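Local atomic coordinates of putative dienelactone hydrolase (Klebsiella pneumoniae subsp. pneumoniae MGH 78578, PDB entry 3F67), a protein that is probably an alpha/beta-hydrolase of the dienelactone hydrolase family that cleaves ester-type bonds, its natural substrate not being established. Residues 66-71 with 85-90; 132-137 with 166-171; 180-185 with 210-215. One frame throughout, in Å; residues are numbered along the deposited sequence. Where two conformers were deposited one is given.

Contact 1: residues 66-71 with 85-90; sequences ELYFRQ and KELVSK
Tyr68 and Gln71 pack against Leu87, Val88 and Lys90 in a mostly apolar contact between the loop that follows strand 61-65 and the C-terminal end of helix 80-88. The phenol ring of Tyr68 meets both aliphatic side chains obliquely: CD2 lies 3.9 Å from CD2 of Leu87, while the far end of the ring reaches Val88, with OH 3.7 Å from its CG2. With CG of Leu87 anti to its backbone N (chi1 179°), the isobutyl group reaches toward the loop and splits its two methyls between partners. CD2 goes to Tyr68, and CD1 presses on CB of Gln71 at 3.5 Å. CG of Gln71, anti to its carbonyl carbon (chi1 -78°), lies 3.5 Å from the carbonyl O of Lys90; the bend at chi2 then turns the amide off toward Gln95, where NE2 is hydrogen-bonded to OE1. No direct hydrogen bond joins the segments. Instead water 1 donates to Gln71 O at 3.1 Å and to Glu86 O at 2.9 Å, bridging two backbone carbonyls. Trp124 meets the Tyr68 ring edge-to-face and also touches Val88, tying the contact to the start of helix 124-133. The chemistry implies that shape and apolar burial hold loop and helix together, at the cost of a buried Tyr68 hydroxyl that has no polar partner in the model.

Contact 2: residues 132-137 with 166-171; sequences YAAHNP and VDLNAP
The flat amide of Asn169, in the conformer described, is flanked by backbone of the 132-137 segment: CA of Pro137 lies over one face, 3.8 Å from CG of Asn169, while Ala133 O and the carbonyl carbon of Ala134 lie out of the plane on the other side. Near the oxygen end of the amide, Ala134 C is 3.4 Å from Asn169 OD1. The amide of Asn136 is hydrogen-bonded elsewhere: ND2 donates to Tyr132 OH, and OD1 accepts from Gln138 N. The hydrogen bond that joins the segments runs from Asn169 N to Ala133 O, 2.9 Å long, with an angle of 150° at the hydrogen and the donor tilted 32° from the carbonyl plane. A carbonyl left over at a helix end is thus satisfied by the loop. Beside this bond, Leu168 starts away from the helix, but with CG anti to its carbonyl carbon (chi1 -72°) its CD2 returns to lie 3.6 Å from CB of Ala133. A CA-H...O contact from Ala134 CA to Asp167 O, 3.4 Å, adds a weak polar link, and the CB atoms of Ala134 and Asp167 touch. The arrangement joins the C-terminal end of the helix after strand 116-122 to the loop entering strand 172-177, two connections of the parallel part of the sheet in an alpha/beta-hydrolase fold.

Contact 3: residues 180-185 with 210-215; sequences DASIPQ and ADHAFN
His212 and Asp180 form a His-carboxylate pair whose placement, on loops after strands 202-207 and 172-177, fits the histidine and acid of the Cys-His-Asp triad found in dienelactone hydrolases, with Cys123 as the probable nucleophile; His212 touches that residue. Hydrogen bonding dominates. His212 ND1 donates to Asp180 OD2 at 2.7 Å, with an angle of 159° at the hydrogen. The acceptor lies almost exactly in the imidazole plane, yet the donor comes from above the carboxylate plane, the two planes being 66° apart. Both side chains leave their backbones in the same sense, CG anti to N (chi1 -164° in His212), and run side by side. The other oxygen, Asp180 OD1, is gripped within its own loop: Ser182 OG donates to its syn lone pair at 2.7 Å, and the backbone N atoms of Ser182 and Ile183 add weak bonds. These hold the carboxylate in a fixed rotation for the histidine. Apolar contact is slight: CD1 of Ile183 reaches the edge of the His212 ring, 4.0 Å from ND1. Among aromatic groups, the ring of Tyr146, outside the two segments, meets that of His212 with the planes inclined to each other. A water-mediated link completes the contact beside the pair. Asp211 OD1 receives the backbone N-H of its neighbour His212 at 2.6 Å, and water 2 donates to this same oxygen while accepting from Ala181 N at 3.0 Å.

Overall arrangement
The three contacts follow one another along the chain without touching, and their centres stand 23 to 24 Å apart in every pairing. Contact 3 carries the probable catalytic pair at the C-terminal ends of two sheet strands. The nearest atoms of contact 1 and contact 3 are about 11 Å apart, and Tyr68 of contact 1 lies near, without touching, the probable nucleophile elbow around Cys123. Helix 124-133 links contacts 1 and 2: it starts within the probable elbow, next to contact 1, and its far end enters contact 2. Contact 2 lies about 24 Å, centre to centre, from contact 3. Between contact 1 and contact 2 the nearest atoms are about 9 Å apart.

Contact 1: residues 66-71 with 85-90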
loop_
_atom_site.group_PDB
_atom_site.type_symbol
_atom_site.label_atom_id
_atom_site.label_comp_id
_atom_site.label_asym_id
_atom_site.label_seq_id
_atom_site.Cartn_x
_atom_site.Cartn_y
_atom_site.Cartn_z
ATOM N N GLU A 66 11.533 -0.287 -2.307
ATOM C CA GLU A 66 11.697 -1.006 -3.548
ATOM C C GLU A 66 11.559 -2.499 -3.231
ATOM O O GLU A 66 12.569 -3.221 -3.119
ATOM C CB GLU A 66 13.097 -0.710 -4.088
ATOM C CG GLU A 66 13.221 -0.919 -5.598
ATOM C CD GLU A 66 12.321 0.015 -6.379
ATOM O OE1 GLU A 66 11.123 -0.317 -6.532
ATOM O OE2 GLU A 66 12.815 1.074 -6.851
ATOM N N LEU A 67 10.315 -2.971 -3.101
ATOM C CA LEU A 67 10.093 -4.344 -2.564
ATOM C C LEU A 67 10.602 -5.477 -3.460
ATOM O O LEU A 67 10.857 -6.589 -2.968
ATOM C CB LEU A 67 8.604 -4.547 -2.228
ATOM C CG LEU A 67 8.189 -3.632 -1.065
ATOM C CD1 LEU A 67 6.673 -3.453 -0.982
ATOM C CD2 LEU A 67 8.657 -4.267 0.238
ATOM N N TYR A 68 10.762 -5.211 -4.761
ATOM C CA TYR A 68 11.154 -6.300 -5.682
ATOM C C TYR A 68 12.676 -6.452 -5.797
ATOM O O TYR A 68 13.134 -7.290 -6.573
ATOM C CB TYR A 68 10.579 -6.067 -7.100
ATOM C CG TYR A 68 9.042 -6.061 -7.212
ATOM C CD1 TYR A 68 8.227 -6.457 -6.132
ATOM C CD2 TYR A 68 8.436 -5.692 -8.419
ATOM C CE1 TYR A 68 6.800 -6.470 -6.263
ATOM C CE2 TYR A 68 7.032 -5.689 -8.574
ATOM C CZ TYR A 68 6.233 -6.082 -7.501
ATOM O OH TYR A 68 4.870 -6.056 -7.651
ATOM N N PHE A 69 13.458 -5.674 -5.028
ATOM C CA PHE A 69 14.912 -5.495 -5.343
ATOM C C PHE A 69 15.738 -6.786 -5.457
ATOM O O PHE A 69 16.691 -6.853 -6.244
ATOM C CB PHE A 69 15.595 -4.465 -4.393
ATOM C CG PHE A 69 15.915 -5.011 -3.019
ATOM C CD1 PHE A 69 17.234 -5.296 -2.661
ATOM C CD2 PHE A 69 14.901 -5.271 -2.092
ATOM C CE1 PHE A 69 17.532 -5.824 -1.364
ATOM C CE2 PHE A 69 15.172 -5.780 -0.830
ATOM C CZ PHE A 69 16.493 -6.064 -0.456
ATOM N N ARG A 70 15.367 -7.813 -4.701
ATOM C CA ARG A 70 16.134 -9.069 -4.699
ATOM C C ARG A 70 15.833 -9.898 -5.934
ATOM O O ARG A 70 16.674 -10.690 -6.362
ATOM C CB ARG A 70 15.763 -9.934 -3.501
ATOM C CG ARG A 70 16.102 -9.294 -2.139
ATOM C CD ARG A 70 15.750 -10.275 -1.022
ATOM N NE ARG A 70 15.825 -9.636 0.309
ATOM C CZ ARG A 70 14.805 -8.922 0.811
ATOM N NH1 ARG A 70 13.724 -8.727 0.075
ATOM N NH2 ARG A 70 14.866 -8.387 2.012
ATOM N N GLN A 71 14.613 -9.769 -6.450
ATOM C CA GLN A 71 14.125 -10.605 -7.556
ATOM C C GLN A 71 14.394 -9.949 -8.912
ATOM O O GLN A 71 14.658 -10.640 -9.868
ATOM C CB GLN A 71 12.616 -10.907 -7.397
ATOM C CG GLN A 71 12.252 -12.018 -6.348
ATOM C CD GLN A 71 12.387 -11.562 -4.885
ATOM O OE1 GLN A 71 12.063 -10.427 -4.547
ATOM N NE2 GLN A 71 12.914 -12.453 -4.023
ATOM N N LYS A 85 4.628 -12.550 -14.814
ATOM C CA LYS A 85 5.161 -13.931 -14.847
ATOM C C LYS A 85 6.603 -14.079 -14.346
ATOM O O LYS A 85 6.912 -14.985 -13.556
ATOM C CB LYS A 85 5.031 -14.513 -16.256
ATOM C CG LYS A 85 5.501 -15.965 -16.421
ATOM C CD LYS A 85 5.179 -16.428 -17.851
ATOM C CE LYS A 85 5.824 -17.761 -18.195
ATOM N NZ LYS A 85 5.513 -18.170 -19.617
ATOM N N GLU A 86 7.485 -13.204 -14.807
ATOM C CA GLU A 86 8.909 -13.362 -14.558
ATOM C C GLU A 86 9.419 -12.648 -13.300
ATOM O O GLU A 86 10.493 -12.979 -12.780
ATOM C CB GLU A 86 9.722 -12.926 -15.786
ATOM C CG GLU A 86 9.334 -13.626 -17.106
ATOM C CD GLU A 86 9.521 -15.153 -17.108
ATOM O OE1 GLU A 86 10.263 -15.704 -16.254
ATOM O OE2 GLU A 86 8.928 -15.808 -17.998
ATOM N N LEU A 87 8.649 -11.689 -12.806
ATOM C CA LEU A 87 9.079 -10.945 -11.618
ATOM C C LEU A 87 8.035 -10.950 -10.498
ATOM O O LEU A 87 8.293 -11.494 -9.428
ATOM C CB LEU A 87 9.461 -9.501 -11.993
ATOM C CG LEU A 87 9.902 -8.599 -10.831
ATOM C CD1 LEU A 87 11.066 -9.269 -10.043
ATOM C CD2 LEU A 87 10.360 -7.252 -11.403
ATOM N N VAL A 88 6.863 -10.363 -10.722
ATOM C CA VAL A 88 5.901 -10.190 -9.619
ATOM C C VAL A 88 5.577 -11.524 -8.925
ATOM O O VAL A 88 5.539 -11.603 -7.681
ATOM C CB VAL A 88 4.579 -9.515 -10.077
ATOM C CG1 VAL A 88 3.610 -9.362 -8.879
ATOM C CG2 VAL A 88 4.870 -8.108 -10.697
ATOM N N SER A 89 5.395 -12.559 -9.737
ATOM C CA SER A 89 4.942 -13.871 -9.270
ATOM C C SER A 89 6.077 -14.645 -8.588
ATOM O O SER A 89 5.894 -15.776 -8.123
ATOM C CB SER A 89 4.343 -14.643 -10.448
ATOM O OG SER A 89 3.121 -14.038 -10.847
ATOM N N LYS A 90 7.249 -14.021 -8.535
ATOM C CA LYS A 90 8.391 -14.611 -7.866
ATOM C C LYS A 90 8.752 -13.915 -6.554
ATOM O O LYS A 90 9.715 -14.314 -5.882
ATOM C CB LYS A 90 9.602 -14.667 -8.845
ATOM C CG LYS A 90 9.273 -15.481 -10.108
ATOM C CD LYS A 90 10.507 -15.984 -10.805
ATOM C CE LYS A 90 10.160 -16.707 -12.111
ATOM N NZ LYS A 90 9.276 -17.904 -11.895
HETATM O O HOH W 1 12.518 -12.665 -10.747
#

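Contact 2: residues 132-137 with 166-171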
loop_
_atom_site.group_PDB
_atom_site.type_symbol
_atom_site.label_atom_id
_atom_site.label_comp_id
_atom_site.label_asym_id
_atom_site.label_seq_id
_atom_site.Cartn_x
_atom_site.Cartn_y
_atom_site.Cartn_z
ATOM N N TYR A 132 -0.819 -6.872 5.283
ATOM C CA TYR A 132 0.008 -6.276 6.336
ATOM C C TYR A 132 -0.835 -5.897 7.560
ATOM O O TYR A 132 -0.371 -6.027 8.727
ATOM C CB TYR A 132 0.764 -5.024 5.807
ATOM C CG TYR A 132 1.914 -4.675 6.722
ATOM C CD1 TYR A 132 2.985 -5.552 6.883
ATOM C CD2 TYR A 132 1.883 -3.498 7.462
ATOM C CE1 TYR A 132 4.016 -5.271 7.757
ATOM C CE2 TYR A 132 2.935 -3.180 8.353
ATOM C CZ TYR A 132 3.989 -4.071 8.476
ATOM O OH TYR A 132 5.023 -3.800 9.341
ATOM N N ALA A 133 -2.083 -5.474 7.316
ATOM C CA ALA A 133 -2.984 -5.167 8.416
ATOM C C ALA A 133 -3.327 -6.397 9.282
ATOM O O ALA A 133 -3.651 -6.232 10.454
ATOM C CB ALA A 133 -4.299 -4.464 7.903
ATOM N N ALA A 134 -3.187 -7.609 8.735
ATOM C CA ALA A 134 -3.347 -8.834 9.534
ATOM C C ALA A 134 -2.000 -9.373 10.025
ATOM O O ALA A 134 -1.932 -10.441 10.658
ATOM C CB ALA A 134 -4.044 -9.908 8.710
ATOM N N HIS A 135 -0.920 -8.674 9.712
ATOM C CA HIS A 135 0.419 -9.171 10.068
ATOM C C HIS A 135 1.046 -8.437 11.256
ATOM O O HIS A 135 1.617 -9.065 12.156
ATOM C CB HIS A 135 1.317 -9.074 8.831
ATOM C CG HIS A 135 2.768 -9.344 9.101
ATOM N ND1 HIS A 135 3.297 -10.621 9.145
ATOM C CD2 HIS A 135 3.802 -8.495 9.327
ATOM C CE1 HIS A 135 4.598 -10.547 9.395
ATOM N NE2 HIS A 135 4.932 -9.268 9.488
ATOM N N ASN A 136 0.979 -7.107 11.232
ATOM C CA ASN A 136 1.695 -6.272 12.223
ATOM C C ASN A 136 0.711 -5.747 13.254
ATOM O O ASN A 136 -0.070 -4.854 12.956
ATOM C CB ASN A 136 2.473 -5.092 11.542
ATOM C CG ASN A 136 3.285 -4.277 12.555
ATOM O OD1 ASN A 136 3.111 -4.464 13.763
ATOM N ND2 ASN A 136 4.210 -3.409 12.071
ATOM N N PRO A 137 0.765 -6.276 14.489
ATOM C CA PRO A 137 -0.238 -5.856 15.483
ATOM C C PRO A 137 -0.081 -4.381 15.922
ATOM O O PRO A 137 -1.008 -3.825 16.524
ATOM C CB PRO A 137 0.017 -6.791 16.675
ATOM C CG PRO A 137 1.367 -7.266 16.524
ATOM C CD PRO A 137 1.718 -7.250 15.044
ATOM N N VAL A 166 -10.178 -12.415 9.142
ATOM C CA VAL A 166 -10.230 -12.887 10.480
ATOM C C VAL A 166 -9.102 -12.421 11.432
ATOM O O VAL A 166 -9.312 -12.348 12.640
ATOM C CB VAL A 166 -10.368 -14.473 10.464
ATOM C CG1 VAL A 166 -9.300 -15.120 9.558
ATOM C CG2 VAL A 166 -10.362 -15.022 11.878
ATOM N N ASP A 167 -7.923 -12.086 10.887
ATOM C CA ASP A 167 -6.700 -11.751 11.665
ATOM C C ASP A 167 -6.373 -10.235 11.599
ATOM O O ASP A 167 -5.376 -9.788 12.137
ATOM C CB ASP A 167 -5.483 -12.534 11.119
ATOM C CG ASP A 167 -5.602 -14.041 11.336
ATOM O OD1 ASP A 167 -6.244 -14.473 12.308
ATOM O OD2 ASP A 167 -5.052 -14.796 10.527
ATOM N N LEU A 168 -7.243 -9.456 10.969
ATOM C CA LEU A 168 -7.020 -7.996 10.889
ATOM C C LEU A 168 -6.836 -7.327 12.276
ATOM O O LEU A 168 -7.605 -7.594 13.229
ATOM C CB LEU A 168 -8.141 -7.329 10.078
ATOM C CG LEU A 168 -8.103 -7.601 8.584
ATOM C CD1 LEU A 168 -9.432 -7.151 7.936
ATOM C CD2 LEU A 168 -6.831 -6.962 7.856
ATOM N N ASN A 169 -5.801 -6.485 12.364
ATOM C CA ASN A 169 -5.327 -5.865 13.615
ATOM C C ASN A 169 -5.693 -4.385 13.702
ATOM O O ASN A 169 -5.655 -3.809 14.786
ATOM C CB ASN A 169 -3.791 -5.944 13.729
ATOM C CG ASN A 169 -3.269 -7.371 13.778
ATOM O OD1 ASN A 169 -2.387 -7.757 13.005
ATOM N ND2 ASN A 169 -3.803 -8.152 14.688
ATOM N N ALA A 170 -5.995 -3.788 12.545
ATOM C CA ALA A 170 -6.113 -2.332 12.363
ATOM C C ALA A 170 -7.285 -2.047 11.438
ATOM O O ALA A 170 -7.607 -2.893 10.571
ATOM C CB ALA A 170 -4.834 -1.786 11.679
ATOM N N PRO A 171 -7.948 -0.868 11.601
ATOM C CA PRO A 171 -9.033 -0.481 10.691
ATOM C C PRO A 171 -8.529 -0.298 9.263
ATOM O O PRO A 171 -7.516 0.409 9.062
ATOM C CB PRO A 171 -9.512 0.890 11.249
ATOM C CG PRO A 171 -9.009 0.913 12.639
ATOM C CD PRO A 171 -7.745 0.130 12.674
#

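Contact 3: residues 180-185 with 210-215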
loop_
_atom_site.group_PDB
_atom_site.type_symbol
_atom_site.label_atom_id
_atom_site.label_comp_id
_atom_site.label_asym_id
_atom_site.label_seq_id
_atom_site.Cartn_x
_atom_site.Cartn_y
_atom_site.Cartn_z
ATOM N N ASP A 180 -13.859 -1.675 -12.510
ATOM C CA ASP A 180 -12.638 -2.470 -12.504
ATOM C C ASP A 180 -12.957 -3.954 -12.791
ATOM O O ASP A 180 -13.450 -4.695 -11.911
ATOM C CB ASP A 180 -11.959 -2.310 -11.117
ATOM C CG ASP A 180 -10.637 -3.014 -11.024
ATOM O OD1 ASP A 180 -10.272 -3.752 -11.974
ATOM O OD2 ASP A 180 -9.954 -2.852 -9.982
ATOM N N ALA A 181 -12.706 -4.362 -14.041
ATOM C CA ALA A 181 -12.961 -5.740 -14.495
ATOM C C ALA A 181 -12.059 -6.735 -13.771
ATOM O O ALA A 181 -12.439 -7.908 -13.610
ATOM C CB ALA A 181 -12.729 -5.855 -15.992
ATOM N N SER A 182 -10.880 -6.278 -13.340
ATOM C CA SER A 182 -9.932 -7.154 -12.633
ATOM C C SER A 182 -10.368 -7.459 -11.184
ATOM O O SER A 182 -9.870 -8.421 -10.585
ATOM C CB SER A 182 -8.505 -6.602 -12.664
ATOM O OG SER A 182 -8.329 -5.572 -11.725
ATOM N N ILE A 183 -11.278 -6.642 -10.637
ATOM C CA ILE A 183 -11.820 -6.838 -9.274
ATOM C C ILE A 183 -13.337 -6.707 -9.334
ATOM O O ILE A 183 -13.908 -5.658 -9.006
ATOM C CB ILE A 183 -11.166 -5.856 -8.242
ATOM C CG1 ILE A 183 -9.640 -6.011 -8.283
ATOM C CG2 ILE A 183 -11.740 -6.047 -6.801
ATOM C CD1 ILE A 183 -8.873 -4.976 -7.445
ATOM N N PRO A 184 -14.018 -7.782 -9.763
ATOM C CA PRO A 184 -15.457 -7.688 -9.912
ATOM C C PRO A 184 -16.186 -7.462 -8.614
ATOM O O PRO A 184 -15.706 -7.824 -7.509
ATOM C CB PRO A 184 -15.851 -9.074 -10.505
ATOM C CG PRO A 184 -14.622 -9.617 -11.035
ATOM C CD PRO A 184 -13.515 -9.112 -10.166
ATOM N N GLN A 185 -17.364 -6.871 -8.716
ATOM C CA GLN A 185 -18.118 -6.572 -7.524
ATOM C C GLN A 185 -18.545 -7.798 -6.699
ATOM O O GLN A 185 -18.753 -7.683 -5.492
ATOM C CB GLN A 185 -19.304 -5.634 -7.834
ATOM C CG GLN A 185 -18.830 -4.291 -8.358
ATOM C CD GLN A 185 -17.806 -3.661 -7.420
ATOM O OE1 GLN A 185 -18.121 -3.339 -6.284
ATOM N NE2 GLN A 185 -16.569 -3.517 -7.892
ATOM N N ALA A 210 -15.290 4.690 -11.691
ATOM C CA ALA A 210 -13.843 4.474 -11.729
ATOM C C ALA A 210 -13.456 3.074 -12.161
ATOM O O ALA A 210 -14.096 2.107 -11.782
ATOM C CB ALA A 210 -13.252 4.729 -10.326
ATOM N N ASP A 211 -12.348 2.976 -12.878
ATOM C CA ASP A 211 -11.761 1.689 -13.254
ATOM C C ASP A 211 -10.672 1.356 -12.244
ATOM O O ASP A 211 -10.505 2.071 -11.214
ATOM C CB ASP A 211 -11.132 1.859 -14.646
ATOM C CG ASP A 211 -10.949 0.552 -15.403
ATOM O OD1 ASP A 211 -10.879 -0.551 -14.808
ATOM O OD2 ASP A 211 -10.866 0.666 -16.651
ATOM N N HIS A 212 -9.921 0.285 -12.514
ATOM C CA HIS A 212 -8.686 -0.005 -11.778
ATOM C C HIS A 212 -7.723 1.169 -11.923
ATOM O O HIS A 212 -7.759 1.880 -12.930
ATOM C CB HIS A 212 -8.013 -1.281 -12.355
ATOM C CG HIS A 212 -6.969 -1.870 -11.445
ATOM N ND1 HIS A 212 -7.284 -2.611 -10.317
ATOM C CD2 HIS A 212 -5.616 -1.799 -11.482
ATOM C CE1 HIS A 212 -6.169 -2.998 -9.722
ATOM N NE2 HIS A 212 -5.142 -2.508 -10.399
ATOM N N ALA A 213 -6.890 1.405 -10.901
ATOM C CA ALA A 213 -5.804 2.398 -10.997
ATOM C C ALA A 213 -6.338 3.817 -11.261
ATOM O O ALA A 213 -5.736 4.631 -11.983
ATOM C CB ALA A 213 -4.750 1.990 -12.064
ATOM N N PHE A 214 -7.449 4.125 -10.620
ATOM C CA PHE A 214 -8.074 5.431 -10.878
ATOM C C PHE A 214 -7.353 6.616 -10.235
ATOM O O PHE A 214 -7.653 7.765 -10.536
ATOM C CB PHE A 214 -9.581 5.412 -10.526
ATOM C CG PHE A 214 -9.881 5.254 -9.050
ATOM C CD1 PHE A 214 -9.777 6.364 -8.168
ATOM C CD2 PHE A 214 -10.333 4.029 -8.544
ATOM C CE1 PHE A 214 -10.101 6.206 -6.811
ATOM C CE2 PHE A 214 -10.658 3.870 -7.166
ATOM C CZ PHE A 214 -10.538 4.962 -6.317
ATOM N N ASN A 215 -6.430 6.335 -9.313
ATOM C CA ASN A 215 -5.598 7.385 -8.773
ATOM C C ASN A 215 -4.311 7.640 -9.552
ATOM O O ASN A 215 -3.546 8.550 -9.209
ATOM C CB ASN A 215 -5.253 7.015 -7.320
ATOM C CG ASN A 215 -4.703 8.187 -6.539
ATOM O OD1 ASN A 215 -5.349 9.248 -6.431
ATOM N ND2 ASN A 215 -3.485 8.023 -5.996
HETATM O O HOH W 2 -11.139 -2.810 -16.074
#